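Side-chain contacts in mandelate racemase/muconate lactonizing enzyme (Polaromonas sp., PDB 2OG9), which probably catalyses racemization or a related reaction of a hydroxy acid, by taking a proton from the carbon next to a carboxylate, as in other members of the enolase superfamily: residues Ser137-Leu142 and Leu324-Pro329; Ser148-Asn153 and Ala207-Val212; Asp164-Asn169 and Ile194-Ala199; Thr296-Ile301 and Leu310-His315. All coordinates share one frame; numbering follows the deposited sequence.

Contact 1: residues Ser137-Leu142 and Leu324-Pro329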
# COMPACT_ATOMS: atom_id res chain seq x y z
N SER A 137 -26.29 -5.13 -37.03
CA SER A 137 -25.16 -4.23 -37.17
C SER A 137 -24.19 -4.71 -36.09
O SER A 137 -24.59 -5.46 -35.20
CB SER A 137 -25.58 -2.79 -36.89
OG SER A 137 -26.09 -2.67 -35.57
N LEU A 138 -22.93 -4.31 -36.17
CA LEU A 138 -21.97 -4.72 -35.15
C LEU A 138 -22.44 -4.20 -33.80
O LEU A 138 -22.35 -4.89 -32.79
CB LEU A 138 -20.58 -4.17 -35.46
CG LEU A 138 -19.50 -4.46 -34.41
CD1 LEU A 138 -19.37 -5.97 -34.20
CD2 LEU A 138 -18.17 -3.88 -34.86
N ALA A 139 -22.96 -2.97 -33.78
CA ALA A 139 -23.43 -2.38 -32.53
C ALA A 139 -24.53 -3.21 -31.87
O ALA A 139 -24.54 -3.38 -30.66
CB ALA A 139 -23.93 -0.95 -32.78
N LYS A 140 -25.46 -3.72 -32.68
CA LYS A 140 -26.55 -4.51 -32.14
C LYS A 140 -26.10 -5.91 -31.75
O LYS A 140 -26.66 -6.51 -30.83
CB LYS A 140 -27.71 -4.57 -33.14
CG LYS A 140 -28.44 -3.24 -33.32
CD LYS A 140 -29.19 -2.82 -32.05
CE LYS A 140 -29.83 -1.43 -32.20
NZ LYS A 140 -30.72 -1.07 -31.05
N LEU A 141 -25.09 -6.44 -32.43
CA LEU A 141 -24.59 -7.77 -32.08
C LEU A 141 -23.99 -7.69 -30.68
O LEU A 141 -24.23 -8.54 -29.82
CB LEU A 141 -23.53 -8.24 -33.07
CG LEU A 141 -22.80 -9.53 -32.69
CD1 LEU A 141 -23.77 -10.70 -32.72
CD2 LEU A 141 -21.65 -9.77 -33.66
N LEU A 142 -23.21 -6.64 -30.45
CA LEU A 142 -22.57 -6.44 -29.15
C LEU A 142 -23.60 -6.00 -28.12
O LEU A 142 -23.47 -6.31 -26.93
CB LEU A 142 -21.50 -5.36 -29.26
CG LEU A 142 -20.30 -5.63 -30.16
CD1 LEU A 142 -19.41 -4.40 -30.19
CD2 LEU A 142 -19.53 -6.84 -29.64
N LEU A 324 -18.49 0.39 -31.71
CA LEU A 324 -17.92 0.05 -30.41
C LEU A 324 -18.35 1.07 -29.34
O LEU A 324 -18.69 0.69 -28.22
CB LEU A 324 -16.40 -0.03 -30.51
CG LEU A 324 -15.91 -1.13 -31.46
CD1 LEU A 324 -14.40 -1.06 -31.66
CD2 LEU A 324 -16.30 -2.49 -30.90
N ALA A 325 -18.36 2.35 -29.71
CA ALA A 325 -18.77 3.39 -28.78
C ALA A 325 -20.24 3.24 -28.39
O ALA A 325 -20.63 3.51 -27.25
CB ALA A 325 -18.54 4.77 -29.40
N ALA A 326 -21.06 2.79 -29.33
CA ALA A 326 -22.48 2.61 -29.06
C ALA A 326 -22.70 1.56 -27.98
O ALA A 326 -23.69 1.59 -27.25
CB ALA A 326 -23.21 2.20 -30.34
N ALA A 327 -21.77 0.62 -27.88
CA ALA A 327 -21.86 -0.47 -26.91
C ALA A 327 -21.30 -0.15 -25.52
O ALA A 327 -21.40 -0.99 -24.62
CB ALA A 327 -21.15 -1.72 -27.48
N TYR A 328 -20.73 1.04 -25.32
CA TYR A 328 -20.18 1.40 -24.01
C TYR A 328 -21.29 1.98 -23.13
O TYR A 328 -22.09 2.80 -23.58
CB TYR A 328 -19.06 2.43 -24.18
CG TYR A 328 -18.15 2.57 -22.98
CD1 TYR A 328 -17.28 1.53 -22.62
CD2 TYR A 328 -18.15 3.72 -22.20
CE1 TYR A 328 -16.43 1.65 -21.50
CE2 TYR A 328 -17.31 3.85 -21.09
CZ TYR A 328 -16.46 2.81 -20.75
OH TYR A 328 -15.64 2.93 -19.64
N PRO A 329 -21.35 1.56 -21.85
CA PRO A 329 -22.37 2.02 -20.89
C PRO A 329 -22.50 3.53 -20.72
O PRO A 329 -23.62 4.05 -20.65
CB PRO A 329 -21.95 1.33 -19.59
CG PRO A 329 -21.23 0.09 -20.07
CD PRO A 329 -20.42 0.62 -21.21
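L142 and L324 meet methyl to methyl in an apolar interface between helix 138-142 and the C-terminal end of helix 318-326 with the turn after it. L142 CD1 lies 3.7 Å from L324 CD2, the two side chains crossing at a slant. L324 starts away from the partner helix, yet with CG beside the backbone N (chi1 -62°) and an extended chi2 its CD2 swings back to L142. A327 CB lies alongside the L142 chain, 4.1 Å from L142 CB and 4.2 Å from L142 CD1. The other apolar touch is alanine on alanine: A139 CB lies 4.0 Å from A326 CB, and such small side chains let the backbones approach closely.

In the fold, 138-142 is the short helix just before the first strand of the TIM barrel, 148-152, and it packs here on helix 318-326, which lies between the last two barrel strands.

Polar bonds work around this packing. S137 is the N-cap of helix 138-142: its OG accepts from K140 N at 3.1 Å and 154°. H323 ND1 is hydrogen-bonded to A139 N. The amine of K140 reaches outward, forming salt bridges with D91 and D94 of the second subunit.

Contact 2: residues Ser148-Asn153 and Ala207-Val212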
# COMPACT_ATOMS: atom_id res chain seq x y z
N SER A 148 -27.05 6.76 -31.45
CA SER A 148 -26.22 7.83 -32.02
C SER A 148 -25.18 8.19 -30.96
O SER A 148 -25.44 8.03 -29.77
CB SER A 148 -27.06 9.05 -32.39
OG SER A 148 -27.58 9.68 -31.24
N VAL A 149 -24.02 8.67 -31.40
CA VAL A 149 -22.92 9.00 -30.49
C VAL A 149 -22.42 10.44 -30.64
O VAL A 149 -22.28 10.95 -31.75
CB VAL A 149 -21.73 8.04 -30.75
CG1 VAL A 149 -20.57 8.37 -29.83
CG2 VAL A 149 -22.17 6.59 -30.55
N ARG A 150 -22.13 11.09 -29.51
CA ARG A 150 -21.63 12.47 -29.55
C ARG A 150 -20.39 12.49 -30.44
O ARG A 150 -19.55 11.60 -30.35
CB ARG A 150 -21.26 12.97 -28.15
CG ARG A 150 -22.38 12.90 -27.12
CD ARG A 150 -22.09 13.82 -25.93
NE ARG A 150 -22.20 15.23 -26.30
CZ ARG A 150 -22.14 16.24 -25.42
NH1 ARG A 150 -21.96 16.00 -24.13
NH2 ARG A 150 -22.28 17.50 -25.84
N CYS A 151 -20.28 13.49 -31.31
CA CYS A 151 -19.13 13.58 -32.19
C CYS A 151 -18.52 14.97 -32.16
O CYS A 151 -19.15 15.94 -31.75
CB CYS A 151 -19.51 13.21 -33.63
SG CYS A 151 -20.66 14.38 -34.44
N TYR A 152 -17.27 15.05 -32.62
CA TYR A 152 -16.53 16.30 -32.67
C TYR A 152 -15.56 16.20 -33.83
O TYR A 152 -15.31 15.10 -34.34
CB TYR A 152 -15.76 16.50 -31.36
CG TYR A 152 -14.69 15.44 -31.12
CD1 TYR A 152 -13.36 15.68 -31.46
CD2 TYR A 152 -15.01 14.21 -30.55
CE1 TYR A 152 -12.37 14.71 -31.24
CE2 TYR A 152 -14.03 13.24 -30.32
CZ TYR A 152 -12.72 13.50 -30.67
OH TYR A 152 -11.75 12.53 -30.46
N ASN A 153 -15.01 17.33 -34.24
CA ASN A 153 -14.04 17.34 -35.33
C ASN A 153 -13.05 18.50 -35.15
O ASN A 153 -13.23 19.34 -34.27
CB ASN A 153 -14.76 17.42 -36.69
CG ASN A 153 -15.17 18.83 -37.09
OD1 ASN A 153 -15.26 19.74 -36.26
ND2 ASN A 153 -15.44 19.01 -38.38
N ALA A 207 -21.37 27.70 -25.61
CA ALA A 207 -22.25 26.54 -25.77
C ALA A 207 -21.67 25.44 -26.67
O ALA A 207 -22.24 24.36 -26.76
CB ALA A 207 -23.60 26.99 -26.31
N VAL A 208 -20.56 25.72 -27.34
CA VAL A 208 -19.94 24.73 -28.21
C VAL A 208 -18.81 24.02 -27.48
O VAL A 208 -17.82 24.64 -27.10
CB VAL A 208 -19.38 25.38 -29.49
CG1 VAL A 208 -18.81 24.32 -30.42
CG2 VAL A 208 -20.48 26.16 -30.19
N PRO A 209 -18.94 22.70 -27.26
CA PRO A 209 -17.90 21.94 -26.56
C PRO A 209 -16.55 22.08 -27.26
O PRO A 209 -16.47 21.99 -28.48
CB PRO A 209 -18.42 20.50 -26.61
CG PRO A 209 -19.92 20.69 -26.60
CD PRO A 209 -20.09 21.83 -27.58
N LEU A 210 -15.50 22.31 -26.47
CA LEU A 210 -14.16 22.46 -27.01
C LEU A 210 -13.15 21.57 -26.30
O LEU A 210 -13.18 21.42 -25.08
CB LEU A 210 -13.68 23.91 -26.87
CG LEU A 210 -14.41 25.03 -27.61
CD1 LEU A 210 -13.68 26.34 -27.35
CD2 LEU A 210 -14.48 24.74 -29.10
N MSE A 211 -12.24 20.97 -27.08
CA MSE A 211 -11.19 20.13 -26.52
C MSE A 211 -9.88 20.47 -27.21
O MSE A 211 -9.89 21.02 -28.31
CB MSE A 211 -11.50 18.63 -26.69
CG MSE A 211 -12.09 18.21 -28.03
SE MSE A 211 -14.03 18.33 -28.03
CE MSE A 211 -14.50 16.47 -27.65
N VAL A 212 -8.76 20.18 -26.56
CA VAL A 212 -7.46 20.45 -27.17
C VAL A 212 -6.62 19.18 -27.19
O VAL A 212 -6.80 18.28 -26.36
CB VAL A 212 -6.69 21.58 -26.43
CG1 VAL A 212 -7.52 22.87 -26.44
CG2 VAL A 212 -6.37 21.16 -25.00
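Y152, whose aromatic ring M211 touches, is hydrogen-bonded through its backbone to both V334 and H336, and these bonds pair strand 148-152 with strand 333-335 and the residue after it. Strand 148-152 is the first of the TIM barrel and 210-213 the third; strand 181-184 runs between them, so these side chains meet inside the barrel across an intervening strand, with K182 touching both Y152 and M211.

M211, a selenomethionine, lays its terminal methyl over one face of the Y152 ring. CE stands 3.9 Å from the ring centroid and 23° off the normal, a CH-pi contact displaced toward the CG end. The selenium follows obliquely, 4.8 Å from the same Y152 centroid, which makes this the selenium version of a Met-aromatic contact. Bends at chi2 (-88°) and chi3 (-97°) fold the M211 chain so that CE turns onto the ring. W237 adds an edge-to-face partner for Y152 and also touches M211, so W237 and M211 both contact the ring.

Two residues earlier, at R150 and at P209 just before strand 210-213, the packing is thinner. The two side chains cross there at about a right angle, and R150 NH2 approaches P209 CG obliquely at 4.0 Å.

Contact 3: residues Asp164-Asn169 and Ile194-Ala199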
# COMPACT_ATOMS: atom_id res chain seq x y z
N ASP A 164 -8.41 32.82 -38.01
CA ASP A 164 -9.65 33.22 -38.68
C ASP A 164 -10.22 32.18 -39.64
O ASP A 164 -11.44 32.08 -39.79
CB ASP A 164 -9.44 34.56 -39.40
CG ASP A 164 -9.40 35.74 -38.44
OD1 ASP A 164 -10.41 35.97 -37.73
OD2 ASP A 164 -8.37 36.44 -38.38
N GLN A 165 -9.35 31.40 -40.27
CA GLN A 165 -9.80 30.35 -41.18
C GLN A 165 -10.40 29.20 -40.38
O GLN A 165 -11.49 28.70 -40.69
CB GLN A 165 -8.63 29.81 -42.01
CG GLN A 165 -8.17 30.72 -43.13
CD GLN A 165 -7.10 30.08 -43.99
OE1 GLN A 165 -7.25 28.94 -44.44
NE2 GLN A 165 -6.01 30.80 -44.22
N LEU A 166 -9.68 28.79 -39.34
CA LEU A 166 -10.13 27.70 -38.48
C LEU A 166 -11.43 28.11 -37.81
O LEU A 166 -12.27 27.26 -37.49
CB LEU A 166 -9.05 27.39 -37.44
CG LEU A 166 -9.21 26.16 -36.54
CD1 LEU A 166 -7.86 25.80 -35.94
CD2 LEU A 166 -10.23 26.44 -35.45
N MSE A 167 -11.61 29.41 -37.61
CA MSE A 167 -12.82 29.94 -36.98
C MSE A 167 -14.06 29.79 -37.85
O MSE A 167 -15.14 29.46 -37.36
CB MSE A 167 -12.62 31.41 -36.60
CG MSE A 167 -11.75 31.60 -35.37
SE MSE A 167 -11.25 33.43 -35.09
CE MSE A 167 -12.82 34.07 -34.19
N VAL A 168 -13.91 30.05 -39.15
CA VAL A 168 -15.04 29.93 -40.07
C VAL A 168 -15.27 28.46 -40.41
O VAL A 168 -16.39 28.04 -40.69
CB VAL A 168 -14.81 30.75 -41.38
CG1 VAL A 168 -14.74 32.23 -41.06
CG2 VAL A 168 -13.53 30.30 -42.07
N ASN A 169 -14.19 27.67 -40.38
CA ASN A 169 -14.27 26.23 -40.66
C ASN A 169 -15.02 25.54 -39.52
O ASN A 169 -15.89 24.69 -39.75
CB ASN A 169 -12.87 25.64 -40.79
CG ASN A 169 -12.22 25.92 -42.13
OD1 ASN A 169 -12.42 26.98 -42.73
ND2 ASN A 169 -11.43 24.97 -42.61
N ILE A 194 -2.98 29.55 -26.33
CA ILE A 194 -3.95 30.20 -25.47
C ILE A 194 -4.73 31.26 -26.24
O ILE A 194 -5.93 31.44 -26.03
CB ILE A 194 -3.25 30.85 -24.25
CG1 ILE A 194 -2.48 29.79 -23.48
CG2 ILE A 194 -4.29 31.51 -23.35
CD1 ILE A 194 -1.79 30.31 -22.24
N ALA A 195 -4.04 31.97 -27.13
CA ALA A 195 -4.67 33.00 -27.94
C ALA A 195 -5.63 32.38 -28.94
O ALA A 195 -6.79 32.80 -29.06
CB ALA A 195 -3.60 33.81 -28.68
N ARG A 196 -5.16 31.36 -29.65
CA ARG A 196 -5.97 30.67 -30.64
C ARG A 196 -7.22 30.05 -30.02
O ARG A 196 -8.32 30.17 -30.58
CB ARG A 196 -5.13 29.58 -31.33
CG ARG A 196 -4.01 30.15 -32.19
CD ARG A 196 -2.97 29.09 -32.55
NE ARG A 196 -3.49 28.04 -33.42
CZ ARG A 196 -3.90 28.22 -34.67
NH1 ARG A 196 -3.85 29.43 -35.21
NH2 ARG A 196 -4.35 27.20 -35.38
N VAL A 197 -7.07 29.40 -28.87
CA VAL A 197 -8.20 28.78 -28.19
C VAL A 197 -9.17 29.86 -27.70
O VAL A 197 -10.38 29.68 -27.77
CB VAL A 197 -7.75 27.92 -26.98
CG1 VAL A 197 -8.96 27.38 -26.24
CG2 VAL A 197 -6.87 26.78 -27.46
N THR A 198 -8.62 30.96 -27.21
CA THR A 198 -9.45 32.06 -26.73
C THR A 198 -10.26 32.60 -27.90
O THR A 198 -11.45 32.89 -27.77
CB THR A 198 -8.59 33.21 -26.14
OG1 THR A 198 -7.83 32.72 -25.03
CG2 THR A 198 -9.48 34.36 -25.67
N ALA A 199 -9.60 32.73 -29.05
CA ALA A 199 -10.22 33.23 -30.27
C ALA A 199 -11.34 32.32 -30.75
O ALA A 199 -12.40 32.79 -31.16
CB ALA A 199 -9.17 33.39 -31.36
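M167, a selenomethionine, makes the closest approach between these two helices: its CE lies 3.3 Å from A199 O, pressed against the backbone of the partner helix. The bend at chi3 (83°) turns the methyl that way, while its selenium stays looser, 4.3 Å from A199 CB. M167 and A199 are themselves partly exposed, so this is the outer side of the contact; M167 also touches H203 one turn further on.

The inner side is buried. There L166 CD1 meets the guanidinium of R196 at 3.8 Å from NH2, the leucine crossing the arginine at about a right angle and coming in obliquely. L166 also leans on V200, and I163 touches both R196 and A199. Helices 163-175 and 190-204 are the first two outer helices of the TIM barrel, successive in the chain and joined through strand 181-184, so this is helix-to-helix packing in the barrel's outer layer.

R196 reaches this buried place because its chain bends at chi3 (66°). No polar bond joins the two segments; the contact is mainly van der Waals, with the M167 methyl close to a carbonyl oxygen. R196 NH2 is hydrogen-bonded to T161 O, consistent with holding the guanidinium beside L166, and NH1 has a partner elsewhere too, which probably makes the buried charge tolerable.

Contact 4: residues Thr296-Ile301 and Leu310-His315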
# COMPACT_ATOMS: atom_id res chain seq x y z
N THR A 296 -11.55 -7.69 -30.54
CA THR A 296 -11.38 -8.59 -29.41
C THR A 296 -10.58 -7.94 -28.28
O THR A 296 -11.05 -7.89 -27.14
CB THR A 296 -10.75 -9.93 -29.86
OG1 THR A 296 -11.72 -10.67 -30.63
CG2 THR A 296 -10.33 -10.77 -28.66
N PRO A 297 -9.36 -7.43 -28.56
CA PRO A 297 -8.63 -6.80 -27.45
C PRO A 297 -9.28 -5.48 -27.01
O PRO A 297 -9.22 -5.11 -25.83
CB PRO A 297 -7.21 -6.63 -28.00
CG PRO A 297 -7.39 -6.65 -29.50
CD PRO A 297 -8.47 -7.68 -29.71
N PHE A 298 -9.93 -4.80 -27.95
CA PHE A 298 -10.62 -3.54 -27.64
C PHE A 298 -11.71 -3.79 -26.59
O PHE A 298 -11.89 -3.00 -25.67
CB PHE A 298 -11.24 -2.94 -28.90
CG PHE A 298 -11.93 -1.62 -28.67
CD1 PHE A 298 -11.30 -0.43 -29.02
CD2 PHE A 298 -13.20 -1.56 -28.09
CE1 PHE A 298 -11.93 0.80 -28.80
CE2 PHE A 298 -13.82 -0.34 -27.87
CZ PHE A 298 -13.19 0.84 -28.22
N LEU A 299 -12.45 -4.89 -26.74
CA LEU A 299 -13.52 -5.20 -25.79
C LEU A 299 -12.95 -5.46 -24.40
O LEU A 299 -13.57 -5.11 -23.39
CB LEU A 299 -14.33 -6.40 -26.26
CG LEU A 299 -15.13 -6.16 -27.55
CD1 LEU A 299 -15.87 -7.43 -27.92
CD2 LEU A 299 -16.11 -5.01 -27.34
N LYS A 300 -11.78 -6.09 -24.33
CA LYS A 300 -11.16 -6.36 -23.04
C LYS A 300 -10.79 -5.03 -22.38
O LYS A 300 -10.97 -4.84 -21.18
CB LYS A 300 -9.92 -7.24 -23.21
CG LYS A 300 -10.26 -8.63 -23.74
CD LYS A 300 -9.02 -9.44 -24.06
CE LYS A 300 -9.40 -10.82 -24.60
NZ LYS A 300 -8.22 -11.59 -25.06
N ILE A 301 -10.28 -4.11 -23.19
CA ILE A 301 -9.89 -2.80 -22.71
C ILE A 301 -11.13 -2.03 -22.24
O ILE A 301 -11.10 -1.40 -21.18
CB ILE A 301 -9.17 -1.99 -23.82
CG1 ILE A 301 -7.84 -2.68 -24.17
CG2 ILE A 301 -8.92 -0.56 -23.37
CD1 ILE A 301 -7.25 -2.20 -25.47
N LEU A 310 -14.33 4.82 -15.96
CA LEU A 310 -13.84 5.83 -16.90
C LEU A 310 -14.77 6.09 -18.08
O LEU A 310 -15.70 5.31 -18.34
CB LEU A 310 -12.47 5.41 -17.45
CG LEU A 310 -11.38 5.04 -16.44
CD1 LEU A 310 -10.11 4.67 -17.19
CD2 LEU A 310 -11.12 6.21 -15.50
N MSE A 311 -14.50 7.18 -18.78
CA MSE A 311 -15.25 7.59 -19.97
C MSE A 311 -14.47 7.06 -21.17
O MSE A 311 -13.26 6.83 -21.08
CB MSE A 311 -15.33 9.12 -20.07
CG MSE A 311 -15.95 9.83 -18.89
SE MSE A 311 -17.85 9.55 -18.77
CE MSE A 311 -18.45 10.72 -20.20
N LEU A 312 -15.16 6.90 -22.30
CA LEU A 312 -14.52 6.39 -23.50
C LEU A 312 -14.58 7.36 -24.68
O LEU A 312 -15.62 7.97 -24.95
CB LEU A 312 -15.19 5.07 -23.91
CG LEU A 312 -14.46 4.21 -24.92
CD1 LEU A 312 -13.25 3.58 -24.26
CD2 LEU A 312 -15.39 3.13 -25.45
N ALA A 313 -13.45 7.49 -25.37
CA ALA A 313 -13.35 8.34 -26.55
C ALA A 313 -12.41 7.65 -27.53
O ALA A 313 -11.25 8.04 -27.67
CB ALA A 313 -12.81 9.72 -26.16
N PRO A 314 -12.89 6.59 -28.22
CA PRO A 314 -12.07 5.85 -29.18
C PRO A 314 -11.44 6.78 -30.20
O PRO A 314 -12.05 7.78 -30.60
CB PRO A 314 -13.06 4.88 -29.82
CG PRO A 314 -14.08 4.67 -28.74
CD PRO A 314 -14.26 6.07 -28.18
N HIS A 315 -10.22 6.46 -30.64
CA HIS A 315 -9.49 7.30 -31.59
C HIS A 315 -9.42 6.74 -33.01
O HIS A 315 -9.20 5.55 -33.20
CB HIS A 315 -8.07 7.54 -31.06
CG HIS A 315 -7.21 8.34 -31.97
ND1 HIS A 315 -7.43 9.68 -32.24
CD2 HIS A 315 -6.11 8.00 -32.69
CE1 HIS A 315 -6.52 10.12 -33.08
NE2 HIS A 315 -5.70 9.12 -33.37
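F298 reaches from helix 295-307 to L312 and P314, and it is the CZ end of its ring that does the touching. With CG anti to the backbone N (chi1 -178°) the ring extends away from its own helix toward the strand. In the segment leading into that strand, L310 comes first, its side chain lying against R220 of the third subunit. M311, a selenomethionine, turns from the helix, while its backbone bonds to D283 and L285 pair it with strand 284-285 and the residue before it.

L312 is the first to meet the helix: CD2 comes to 4.2 Å from F298 CZ, approaching the ring obliquely. Its side chain also touches P287, which F298 touches too. The topology is a beta-alpha-beta crossover of the TIM barrel: strand 284-285 leads through helix 295-307 to the parallel strand 311-312, and F298 is packed between helix and strand. A313 continues the pairing with L285 and faces the other way.

P314 then brings its ring back to the helix side. Its CG sits at the edge of the F298 ring, in the ring plane, 4.0 Å from F298 CZ, so the proline meets the ring at its rim; the two side chains cross at about a right angle. At H315 the side chain leads off from the helix, and the backbone is bonded to P287.

Overall arrangement
Contacts 1 and 4 form one continuous core, their centres 12 Å apart: L324 CB packs on F298 CE2 at 3.7 Å, and Y328 OH and L310 O, 2.7 Å apart, are probably hydrogen-bonded. Contacts 2 and 3 make a second pair, centres 16 Å apart, meeting where V212 CG1 lies 4.1 Å from V197 CG2. V149 of contact 2 packs on A326 of contact 1, its CG2 4.1 Å from A326 N, whereas contacts 1 and 3 stay about 23 Å apart at their nearest atoms. In this family the active site opens at the C-terminal ends of the barrel strands, so P314 and H315, following strand 311-312, probably lie toward it. The calcium site at A254 and F257 involves none of these segments, and nothing marks it as catalytic.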